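PDB 3PME: type C neurotoxin from Clostridium botulinum, which probably binds gangliosides and phospholipid at the nerve-cell membrane, acting as the receptor-binding domain of a mosaic C/D botulinum neurotoxin. Local coordinates for residues Q96-K101 / Q114-K119; G151-Y156 / E165-L170. One frame throughout, in Å; residues are numbered along the deposited sequence.

Contact 1: residues Q96-K101 / Q114-K119; sequences QNSGWK and QDINRK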
loop_
_atom_site.group_PDB
_atom_site.type_symbol
_atom_site.label_atom_id
_atom_site.label_comp_id
_atom_site.label_asym_id
_atom_site.label_seq_id
_atom_site.Cartn_x
_atom_site.Cartn_y
_atom_site.Cartn_z
ATOM N N GLN A 96 0.127 -12.801 -33.158
ATOM C CA GLN A 96 0.025 -12.477 -34.576
ATOM C C GLN A 96 0.012 -10.965 -34.813
ATOM O O GLN A 96 -0.805 -10.459 -35.593
ATOM C CB GLN A 96 -1.241 -13.097 -35.163
ATOM C CG GLN A 96 -1.476 -14.531 -34.713
ATOM C CD GLN A 96 -0.268 -15.398 -34.965
ATOM O OE1 GLN A 96 0.226 -16.080 -34.063
ATOM N NE2 GLN A 96 0.235 -15.360 -36.196
ATOM N N ASN A 97 0.898 -10.258 -34.120
ATOM C CA ASN A 97 1.114 -8.826 -34.341
ATOM C C ASN A 97 0.154 -7.885 -33.615
ATOM O O ASN A 97 0.356 -6.671 -33.633
ATOM C CB ASN A 97 1.076 -8.488 -35.837
ATOM C CG ASN A 97 2.045 -9.321 -36.654
ATOM O OD1 ASN A 97 3.089 -9.757 -36.159
ATOM N ND2 ASN A 97 1.703 -9.540 -37.917
ATOM N N SER A 98 -0.893 -8.422 -32.998
ATOM C CA SER A 98 -1.973 -7.561 -32.520
ATOM C C SER A 98 -2.538 -8.017 -31.166
ATOM O O SER A 98 -2.518 -9.199 -30.839
ATOM C CB SER A 98 -3.064 -7.467 -33.600
ATOM O OG SER A 98 -4.061 -6.518 -33.285
ATOM N N GLY A 99 -3.035 -7.063 -30.385
ATOM C CA GLY A 99 -3.664 -7.344 -29.106
ATOM C C GLY A 99 -3.270 -6.278 -28.106
ATOM O O GLY A 99 -3.089 -5.115 -28.454
ATOM N N TRP A 100 -3.126 -6.667 -26.848
ATOM C CA TRP A 100 -2.717 -5.713 -25.813
ATOM C C TRP A 100 -1.683 -6.338 -24.900
ATOM O O TRP A 100 -1.567 -7.565 -24.833
ATOM C CB TRP A 100 -3.920 -5.246 -24.993
ATOM C CG TRP A 100 -4.690 -6.366 -24.322
ATOM C CD1 TRP A 100 -5.718 -7.095 -24.854
ATOM C CD2 TRP A 100 -4.478 -6.881 -23.001
ATOM N NE1 TRP A 100 -6.162 -8.023 -23.940
ATOM C CE2 TRP A 100 -5.422 -7.903 -22.792
ATOM C CE3 TRP A 100 -3.589 -6.559 -21.967
ATOM C CZ2 TRP A 100 -5.497 -8.625 -21.590
ATOM C CZ3 TRP A 100 -3.670 -7.269 -20.776
ATOM C CH2 TRP A 100 -4.615 -8.290 -20.602
ATOM N N LYS A 101 -0.918 -5.492 -24.206
ATOM C CA LYS A 101 -0.007 -5.987 -23.175
ATOM C C LYS A 101 0.256 -4.911 -22.131
ATOM O O LYS A 101 0.018 -3.727 -22.355
ATOM C CB LYS A 101 1.315 -6.478 -23.790
ATOM C CG LYS A 101 2.129 -5.403 -24.496
ATOM C CD LYS A 101 3.480 -5.950 -24.960
ATOM C CE LYS A 101 4.199 -4.931 -25.829
ATOM N NZ LYS A 101 5.470 -5.468 -26.386
ATOM N N GLN A 114 -2.196 -2.734 -29.790
ATOM C CA GLN A 114 -1.493 -2.841 -31.066
ATOM C C GLN A 114 -2.378 -3.422 -32.157
ATOM O O GLN A 114 -3.012 -4.465 -31.966
ATOM C CB GLN A 114 -0.242 -3.689 -30.879
ATOM C CG GLN A 114 0.610 -3.844 -32.114
ATOM C CD GLN A 114 1.988 -4.331 -31.745
ATOM O OE1 GLN A 114 2.730 -3.636 -31.045
ATOM N NE2 GLN A 114 2.335 -5.527 -32.189
ATOM N N ASP A 115 -2.415 -2.742 -33.305
ATOM C CA ASP A 115 -3.262 -3.170 -34.416
ATOM C C ASP A 115 -2.590 -4.183 -35.342
ATOM O O ASP A 115 -1.440 -4.591 -35.130
ATOM C CB ASP A 115 -3.835 -1.964 -35.188
ATOM C CG ASP A 115 -2.805 -1.242 -36.079
ATOM O OD1 ASP A 115 -1.734 -1.785 -36.409
ATOM O OD2 ASP A 115 -3.118 -0.104 -36.502
ATOM N N ILE A 116 -3.315 -4.582 -36.382
ATOM C CA ILE A 116 -2.842 -5.670 -37.231
ATOM C C ILE A 116 -1.683 -5.282 -38.157
ATOM O O ILE A 116 -1.091 -6.146 -38.811
ATOM C CB ILE A 116 -4.010 -6.334 -38.002
ATOM C CG1 ILE A 116 -4.898 -5.281 -38.672
ATOM C CG2 ILE A 116 -4.854 -7.169 -37.050
ATOM C CD1 ILE A 116 -4.273 -4.616 -39.893
ATOM N N ASN A 117 -1.344 -3.995 -38.180
ATOM C CA ASN A 117 -0.160 -3.523 -38.899
ATOM C C ASN A 117 1.023 -3.273 -37.965
ATOM O O ASN A 117 2.025 -2.677 -38.362
ATOM C CB ASN A 117 -0.483 -2.254 -39.689
ATOM C CG ASN A 117 -1.451 -2.513 -40.818
ATOM O OD1 ASN A 117 -2.403 -1.764 -41.020
ATOM N ND2 ASN A 117 -1.227 -3.599 -41.542
ATOM N N ARG A 118 0.888 -3.714 -36.717
ATOM C CA ARG A 118 1.920 -3.516 -35.703
ATOM C C ARG A 118 2.078 -2.058 -35.260
ATOM O O ARG A 118 3.035 -1.717 -34.572
ATOM C CB ARG A 118 3.256 -4.091 -36.172
ATOM C CG ARG A 118 3.216 -5.600 -36.365
ATOM C CD ARG A 118 4.576 -6.164 -36.744
ATOM N NE ARG A 118 4.763 -7.502 -36.186
ATOM C CZ ARG A 118 5.112 -7.740 -34.924
ATOM N NH1 ARG A 118 5.312 -6.726 -34.091
ATOM N NH2 ARG A 118 5.256 -8.987 -34.492
ATOM N N LYS A 119 1.138 -1.204 -35.646
ATOM C CA LYS A 119 1.093 0.152 -35.110
ATOM C C LYS A 119 0.506 0.076 -33.703
ATOM O O LYS A 119 -0.429 -0.686 -33.455
ATOM C CB LYS A 119 0.243 1.047 -36.013
ATOM C CG LYS A 119 0.040 2.468 -35.511
ATOM C CD LYS A 119 -0.886 3.262 -36.438
ATOM C CE LYS A 119 -1.199 4.638 -35.860
ATOM N NZ LYS A 119 -2.248 5.356 -36.643
#

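Contact 2: residues G151-Y156 / E165-L170; sequences GYMKLY and ERIEDL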
loop_
_atom_site.group_PDB
_atom_site.type_symbol
_atom_site.label_atom_id
_atom_site.label_comp_id
_atom_site.label_asym_id
_atom_site.label_seq_id
_atom_site.Cartn_x
_atom_site.Cartn_y
_atom_site.Cartn_z
ATOM N N GLY A 151 -13.010 6.094 -29.461
ATOM C CA GLY A 151 -12.215 7.238 -29.072
ATOM C C GLY A 151 -10.886 6.919 -28.434
ATOM O O GLY A 151 -9.846 6.931 -29.101
ATOM N N TYR A 152 -10.922 6.641 -27.132
ATOM C CA TYR A 152 -9.715 6.674 -26.312
ATOM C C TYR A 152 -9.542 5.483 -25.400
ATOM O O TYR A 152 -10.499 4.811 -25.004
ATOM C CB TYR A 152 -9.697 7.951 -25.459
ATOM C CG TYR A 152 -9.931 9.139 -26.326
ATOM C CD1 TYR A 152 -11.214 9.498 -26.673
ATOM C CD2 TYR A 152 -8.874 9.846 -26.868
ATOM C CE1 TYR A 152 -11.439 10.541 -27.513
ATOM C CE2 TYR A 152 -9.099 10.909 -27.719
ATOM C CZ TYR A 152 -10.394 11.241 -28.026
ATOM O OH TYR A 152 -10.685 12.285 -28.871
ATOM N N MET A 153 -8.290 5.230 -25.061
ATOM C CA MET A 153 -8.027 4.417 -23.886
ATOM C C MET A 153 -7.508 5.351 -22.801
ATOM O O MET A 153 -6.824 6.332 -23.081
ATOM C CB MET A 153 -7.072 3.282 -24.205
ATOM C CG MET A 153 -5.755 3.699 -24.772
ATOM S SD MET A 153 -4.822 2.217 -25.172
ATOM C CE MET A 153 -3.282 2.965 -25.673
ATOM N N LYS A 154 -7.871 5.062 -21.557
ATOM C CA LYS A 154 -7.599 5.966 -20.462
ATOM C C LYS A 154 -7.030 5.180 -19.298
ATOM O O LYS A 154 -7.455 4.059 -19.041
ATOM C CB LYS A 154 -8.875 6.676 -20.024
ATOM C CG LYS A 154 -9.368 7.708 -21.057
ATOM C CD LYS A 154 -10.873 7.996 -20.925
ATOM C CE LYS A 154 -11.204 8.911 -19.754
ATOM N NZ LYS A 154 -12.688 9.082 -19.597
ATOM N N LEU A 155 -6.067 5.791 -18.624
ATOM C CA LEU A 155 -5.393 5.168 -17.492
ATOM C C LEU A 155 -5.738 5.885 -16.200
ATOM O O LEU A 155 -5.506 7.095 -16.063
ATOM C CB LEU A 155 -3.884 5.217 -17.714
ATOM C CG LEU A 155 -3.043 4.718 -16.539
ATOM C CD1 LEU A 155 -3.434 3.300 -16.192
ATOM C CD2 LEU A 155 -1.585 4.790 -16.930
ATOM N N TYR A 156 -6.285 5.122 -15.252
ATOM C CA TYR A 156 -6.641 5.623 -13.927
ATOM C C TYR A 156 -5.708 4.996 -12.908
ATOM O O TYR A 156 -5.409 3.812 -12.999
ATOM C CB TYR A 156 -8.069 5.225 -13.554
ATOM C CG TYR A 156 -9.125 5.923 -14.377
ATOM C CD1 TYR A 156 -9.374 5.532 -15.685
ATOM C CD2 TYR A 156 -9.867 6.967 -13.849
ATOM C CE1 TYR A 156 -10.341 6.167 -16.449
ATOM C CE2 TYR A 156 -10.838 7.627 -14.623
ATOM C CZ TYR A 156 -11.065 7.203 -15.918
ATOM O OH TYR A 156 -12.016 7.836 -16.705
ATOM N N GLU A 165 -5.117 8.390 -24.377
ATOM C CA GLU A 165 -4.492 8.216 -25.677
ATOM C C GLU A 165 -5.545 7.841 -26.706
ATOM O O GLU A 165 -6.421 7.013 -26.464
ATOM C CB GLU A 165 -3.390 7.149 -25.623
ATOM C CG GLU A 165 -2.595 7.034 -26.916
ATOM C CD GLU A 165 -1.615 8.176 -27.101
ATOM O OE1 GLU A 165 -1.347 8.897 -26.117
ATOM O OE2 GLU A 165 -1.098 8.344 -28.225
ATOM N N ARG A 166 -5.454 8.464 -27.871
ATOM C CA ARG A 166 -6.419 8.217 -28.926
ATOM C C ARG A 166 -6.171 6.842 -29.535
ATOM O O ARG A 166 -5.028 6.485 -29.803
ATOM C CB ARG A 166 -6.278 9.308 -29.986
ATOM C CG ARG A 166 -7.309 9.276 -31.076
ATOM C CD ARG A 166 -7.245 10.581 -31.867
ATOM N NE ARG A 166 -5.935 10.797 -32.479
ATOM C CZ ARG A 166 -4.936 11.478 -31.919
ATOM N NH1 ARG A 166 -5.083 12.026 -30.716
ATOM N NH2 ARG A 166 -3.783 11.609 -32.564
ATOM N N ILE A 167 -7.233 6.068 -29.725
ATOM C CA ILE A 167 -7.100 4.769 -30.382
ATOM C C ILE A 167 -8.049 4.623 -31.565
ATOM O O ILE A 167 -7.993 3.633 -32.288
ATOM C CB ILE A 167 -7.298 3.579 -29.405
ATOM C CG1 ILE A 167 -8.660 3.658 -28.707
ATOM C CG2 ILE A 167 -6.165 3.521 -28.379
ATOM C CD1 ILE A 167 -9.034 2.404 -27.951
ATOM N N GLU A 168 -8.910 5.619 -31.757
ATOM C CA GLU A 168 -9.892 5.579 -32.829
ATOM C C GLU A 168 -9.196 5.573 -34.181
ATOM O O GLU A 168 -9.789 5.190 -35.190
ATOM C CB GLU A 168 -10.831 6.786 -32.731
ATOM C CG GLU A 168 -12.026 6.718 -33.670
ATOM C CD GLU A 168 -12.814 8.018 -33.704
ATOM O OE1 GLU A 168 -12.277 9.053 -33.243
ATOM O OE2 GLU A 168 -13.965 8.000 -34.198
ATOM N N ASP A 169 -7.936 5.995 -34.198
ATOM C CA ASP A 169 -7.160 6.063 -35.430
ATOM C C ASP A 169 -6.330 4.802 -35.723
ATOM O O ASP A 169 -5.707 4.698 -36.779
ATOM C CB ASP A 169 -6.255 7.304 -35.424
ATOM C CG ASP A 169 -5.311 7.344 -34.228
ATOM O OD1 ASP A 169 -5.690 6.874 -33.132
ATOM O OD2 ASP A 169 -4.184 7.862 -34.385
ATOM N N LEU A 170 -6.293 3.854 -34.792
ATOM C CA LEU A 170 -5.652 2.572 -35.081
ATOM C C LEU A 170 -6.466 1.875 -36.154
ATOM O O LEU A 170 -7.651 2.156 -36.332
ATOM C CB LEU A 170 -5.602 1.674 -33.837
ATOM C CG LEU A 170 -4.560 2.006 -32.766
ATOM C CD1 LEU A 170 -4.685 1.054 -31.568
ATOM C CD2 LEU A 170 -3.164 1.959 -33.338
#

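Contact 1: residues Q96-K101 / Q114-K119
Gly-99 and Gln-114 face each other as an antiparallel hydrogen-bonded pair at the end of the strand pair 100-105 and 108-114, in the five-stranded sheet of the N-terminal, concanavalin-like part of the receptor-binding domain. Gln-114 N gives to Gly-99 O at 2.9 Å, and Gly-99 N returns a bond to Gln-114 O at 3.0 Å. That same oxygen takes a second donor, Ser-98 OG, at 2.7 Å, so two bonds grip one carbonyl. Glycine suits position 99, whose backbone angles would press a CB against the carbonyl oxygen of Ser-98. The Gln-114 side chain, with CG anti to its own N (chi1 -178°), reaches out, extended beyond CG, across to the carbonyl of Asn-97. Its NE2 reaches Asn-97 O at 2.7 Å with a nearly straight N-H, the acceptor lying in the glutamine amide plane while the donor stands above the carbonyl plane. Further out, Asn-97 and Arg-118 slant across each other: Asn-97 CB rests on Arg-118 CG at 3.6 Å, and Asn-97 OD1 receives a weak, bent bond from Arg-118 NE, with amide and guanidinium planes 56° apart. Ile-116 lays CG2 against Ser-98 CB at 3.9 Å. Behind this shell, residues 115-118 form a type I turn, with Asp-115 N bonded to Lys-119 O across its base. Ser-98 OG accepts from Lys-174 N and Asp-115 OD2 from Asp-171 N, joining both segments to residues 171-174. Asp-115 OD1 makes an Asx turn by accepting from Asn-117 N; Lys-119 N reaches this oxygen from the opposite face of the carboxylate.

Contact 2: residues G151-Y156 / E165-L170
Antiparallel pairing between strands 152-157 and 160-166, a beta hairpin, runs out here as the second strand leaves the sheet: Met-153 and Glu-165 form a hydrogen-bonded pair, Tyr-152 and Arg-166 the non-hydrogen-bonded pair next to it. Met-153 N gives to Glu-165 O at 2.9 Å, and Glu-165 N to Met-153 O at 3.0 Å. Beyond them Gly-151 O takes a straight bond from Ile-167 N at 2.8 Å, in the carbonyl plane, plus a weak one from Glu-168 N. These two donors hold the start of the type I turn 167-170, which Leu-170 N closes onto Ile-167 O. Gly-151 and Tyr-152 both face Asn-148 on the other side, a classic beta bulge. On the buried face, Met-153 and Ile-167 cross at about a right angle, Met-153 CG meeting Ile-167 CG2 at 3.6 Å and SD following at 3.7 Å. Met-153 CG sits between the backbone N and carbonyl carbon (chi1 57°), and the extended chain carries CE past this methyl to Glu-165 CB at 4.2 Å. The solvent-facing side is made by Tyr-152 and Arg-166, which slant across each other: Tyr-152 CD2 lies 3.6 Å from Arg-166 CA, and the ring plane is turned 78° from the Arg-166 guanidinium. Aliphatic carbons of Arg-166 touch the ring; Arg-166 NE makes a long salt bridge to Asp-169 OD2, which Lys-121 NZ also meets in a salt bridge. Strand 141-148 continues the sheet beside 152-157, while Leu-113 of strand 108-114 and Leu-123 of strand 120-126 pack over Met-153 from the facing sheet.

How the contacts relate
Both contacts lie at the margins of the two sheets that pack face to face, each where an antiparallel strand pair gives way to a turn: 100-105 with 108-114 in contact 1, the hairpin 152-157 with 160-166 in contact 2. Each is partly buried, but the chemistry differs. Contact 1 is chiefly polar, with serine, asparagine and glutamine side chains adding to the backbone pairing. In contact 2 the backbone supplies every hydrogen bond between the segments, and the side chains contribute an apolar inner face against contact 1's sheet. Their turns touch, centres about 14 Å apart: Leu-170 CD2 packs on Asp-115 OD2 and Lys-119 O, while Lys-119 forms a weak, long ion pair with Asp-169.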